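Amidase, hydantoinase/carbamoylase family (Burkholderia vietnamiensis, PDB 5I4M) probably hydrolyses N-carbamoyl-L-amino acids to free amino acids, as a two-zinc amidase of the peptidase M20 family. Local coordinates at residues A207-I212 and H379-L384. Numbering follows the deposited sequence.
Sequences AFELHI and HDACYL. With ZN (zinc ion), chain C; 3PG (3-phosphoglyceric acid), chain E.
Strand 207-212 and the short helix 380-384 run nearly antiparallel, at 166°; their axes come within 8.6 Å, with Glu209 facing Ala381. They meet in the zinc-binding catalytic domain of the M20 peptidase fold, beside the metal site. The strand lies between strands 99-103 and 390-395, parallel to both. Ala207 and Glu209 point their side chains at the helix, and His211 points at His379 just before it.

Glu209 makes the direct polar link. Its CG is anti to the backbone N (chi1 177°) and the chain stays extended, which carries the carboxylate to the start of the helix. Ala381 N donates to Glu209 OE1 at 3.0 Å, nearly along the C-O axis. The helix N-terminus probably favours the negative charge here. Glu209 OE2 is hydrogen-bonded to Ser103 OG. It also accepts from a water that in turn accepts from Asp380 N and donates to Asp380 OD2. The two acids thus share this water, while Asp380 OD1 bonds to Ser161 OG. At one end of the contact, Ala207 CB packs on Leu384 CD1 at 4.0 Å.

At the other end, His379 sets the edge of its ring against one face of His211, with the planes at 59°. Its CE1 sits over the centre of that face. His211 ND1 donates to Ile212 O at 2.8 Å, in the carbonyl plane and on a lone pair. This bond, close to the ring plane, helps fix the ring rotation with NE2 turned to the zinc, which His104 and Asp115 also bind. Phosphate oxygens O2P and O4P of 3-phosphoglyceric acid are further ligands. A water bound to the same zinc at 2.2 Å is hydrogen-bonded to His379 ND1 at 2.8 Å.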
loop_
_atom_site.group_PDB
_atom_site.type_symbol
_atom_site.label_atom_id
_atom_site.label_comp_id
_atom_site.label_asym_id
_atom_site.label_seq_id
_atom_site.Cartn_x
_atom_site.Cartn_y
_atom_site.Cartn_z
ATOM N N ALA A 207 -22.985 3.883 33.220
ATOM C CA ALA A 207 -21.667 3.907 32.599
ATOM C C ALA A 207 -21.355 5.324 32.143
ATOM O O ALA A 207 -22.243 6.043 31.678
ATOM C CB ALA A 207 -21.594 2.942 31.411
ATOM N N PHE A 208 -20.099 5.739 32.322
ATOM C CA PHE A 208 -19.616 7.026 31.845
ATOM C C PHE A 208 -18.255 6.805 31.204
ATOM O O PHE A 208 -17.435 6.068 31.749
ATOM C CB PHE A 208 -19.459 8.055 32.979
ATOM C CG PHE A 208 -20.737 8.407 33.678
ATOM C CD1 PHE A 208 -21.518 9.460 33.231
ATOM C CD2 PHE A 208 -21.145 7.701 34.799
ATOM C CE1 PHE A 208 -22.701 9.791 33.877
ATOM C CE2 PHE A 208 -22.312 8.025 35.455
ATOM C CZ PHE A 208 -23.097 9.076 34.994
ATOM N N GLU A 209 -18.005 7.448 30.067
ATOM C CA GLU A 209 -16.679 7.431 29.461
ATOM C C GLU A 209 -16.173 8.860 29.293
ATOM O O GLU A 209 -16.863 9.720 28.737
ATOM C CB GLU A 209 -16.679 6.697 28.114
ATOM C CG GLU A 209 -15.304 6.725 27.401
ATOM C CD GLU A 209 -15.225 5.763 26.231
ATOM O OE1 GLU A 209 -16.237 5.091 25.962
ATOM O OE2 GLU A 209 -14.146 5.654 25.596
ATOM N N LEU A 210 -14.968 9.099 29.781
ATOM C CA LEU A 210 -14.266 10.366 29.645
ATOM C C LEU A 210 -13.327 10.281 28.441
ATOM O O LEU A 210 -12.599 9.294 28.289
ATOM C CB LEU A 210 -13.491 10.647 30.941
ATOM C CG LEU A 210 -12.455 11.766 30.963
ATOM C CD1 LEU A 210 -13.121 13.107 30.762
ATOM C CD2 LEU A 210 -11.700 11.716 32.303
ATOM N N HIS A 211 -13.356 11.293 27.572
ATOM C CA HIS A 211 -12.582 11.225 26.330
ATOM C C HIS A 211 -12.256 12.634 25.854
ATOM O O HIS A 211 -12.988 13.580 26.145
ATOM C CB HIS A 211 -13.376 10.489 25.247
ATOM C CG HIS A 211 -12.530 9.821 24.208
ATOM N ND1 HIS A 211 -11.875 10.520 23.215
ATOM C CD2 HIS A 211 -12.263 8.510 23.990
ATOM C CE1 HIS A 211 -11.235 9.663 22.431
ATOM N NE2 HIS A 211 -11.451 8.440 22.882
ATOM N N ILE A 212 -11.154 12.780 25.110
ATOM C CA ILE A 212 -10.922 14.067 24.465
ATOM C C ILE A 212 -11.901 14.209 23.304
ATOM O O ILE A 212 -12.343 13.214 22.708
ATOM C CB ILE A 212 -9.468 14.233 23.981
ATOM C CG1 ILE A 212 -9.081 13.092 23.038
ATOM C CG2 ILE A 212 -8.506 14.316 25.168
ATOM C CD1 ILE A 212 -7.937 13.457 22.113
ATOM N N HIS A 379 -17.189 5.407 20.355
ATOM C CA HIS A 379 -16.576 5.039 21.618
ATOM C C HIS A 379 -17.255 3.789 22.135
ATOM O O HIS A 379 -18.391 3.493 21.772
ATOM C CB HIS A 379 -16.700 6.165 22.642
ATOM C CG HIS A 379 -16.238 7.478 22.115
ATOM N ND1 HIS A 379 -14.903 7.810 22.033
ATOM C CD2 HIS A 379 -16.924 8.522 21.597
ATOM C CE1 HIS A 379 -14.790 9.016 21.504
ATOM N NE2 HIS A 379 -16.001 9.473 21.237
ATOM N N ASP A 380 -16.549 3.057 22.995
ATOM C CA ASP A 380 -17.179 1.911 23.633
ATOM C C ASP A 380 -18.474 2.309 24.328
ATOM O O ASP A 380 -19.431 1.531 24.338
ATOM C CB ASP A 380 -16.198 1.260 24.601
ATOM C CG ASP A 380 -14.967 0.729 23.888
ATOM O OD1 ASP A 380 -15.124 -0.204 23.078
ATOM O OD2 ASP A 380 -13.842 1.237 24.128
ATOM N N ALA A 381 -18.540 3.538 24.857
ATOM C CA ALA A 381 -19.769 4.026 25.473
ATOM C C ALA A 381 -20.966 3.973 24.520
ATOM O O ALA A 381 -22.107 3.839 24.977
ATOM C CB ALA A 381 -19.567 5.457 25.973
ATOM N N CYS A 382 -20.743 4.091 23.204
ATOM C CA CYS A 382 -21.875 4.028 22.271
ATOM C C CYS A 382 -22.568 2.678 22.331
ATOM O O CYS A 382 -23.795 2.592 22.188
ATOM C CB CYS A 382 -21.421 4.318 20.839
ATOM S SG CYS A 382 -20.632 5.944 20.651
ATOM N N TYR A 383 -21.801 1.603 22.531
ATOM C CA TYR A 383 -22.423 0.293 22.685
ATOM C C TYR A 383 -22.945 0.069 24.096
ATOM O O TYR A 383 -24.003 -0.547 24.277
ATOM C CB TYR A 383 -21.429 -0.797 22.283
ATOM C CG TYR A 383 -21.397 -1.032 20.783
ATOM C CD1 TYR A 383 -22.573 -1.068 20.041
ATOM C CD2 TYR A 383 -20.190 -1.213 20.107
ATOM C CE1 TYR A 383 -22.549 -1.300 18.662
ATOM C CE2 TYR A 383 -20.159 -1.435 18.734
ATOM C CZ TYR A 383 -21.337 -1.474 18.018
ATOM O OH TYR A 383 -21.306 -1.701 16.656
ATOM N N LEU A 384 -22.242 0.565 25.115
ATOM C CA LEU A 384 -22.762 0.428 26.470
ATOM C C LEU A 384 -24.120 1.095 26.612
ATOM O O LEU A 384 -24.963 0.624 27.385
ATOM C CB LEU A 384 -21.789 1.026 27.479
ATOM C CG LEU A 384 -20.432 0.336 27.503
ATOM C CD1 LEU A 384 -19.539 0.943 28.591
ATOM C CD2 LEU A 384 -20.624 -1.147 27.725
HETATM ZN ZN ZN C . -10.978 6.767 21.470
HETATM C C1 3PG E . -13.752 5.907 15.315
HETATM O O1 3PG E . -13.010 6.000 14.320
HETATM O O2 3PG E . -14.615 6.766 15.597
HETATM C C2 3PG E . -13.589 4.703 16.197
HETATM O O3 3PG E . -14.780 4.492 16.976
HETATM C C3 3PG E . -12.424 4.954 17.128
HETATM O O1P 3PG E . -12.738 6.046 17.993
HETATM P P 3PG E . -11.533 6.778 18.825
HETATM O O2P 3PG E . -10.679 5.673 19.400
HETATM O O3P 3PG E . -10.802 7.588 17.763
HETATM O O4P 3PG E . -12.277 7.594 19.897
HETATM O O HOH W 1 -14.010 3.942 23.731
HETATM O O HOH W 2 -12.880 5.851 22.034
#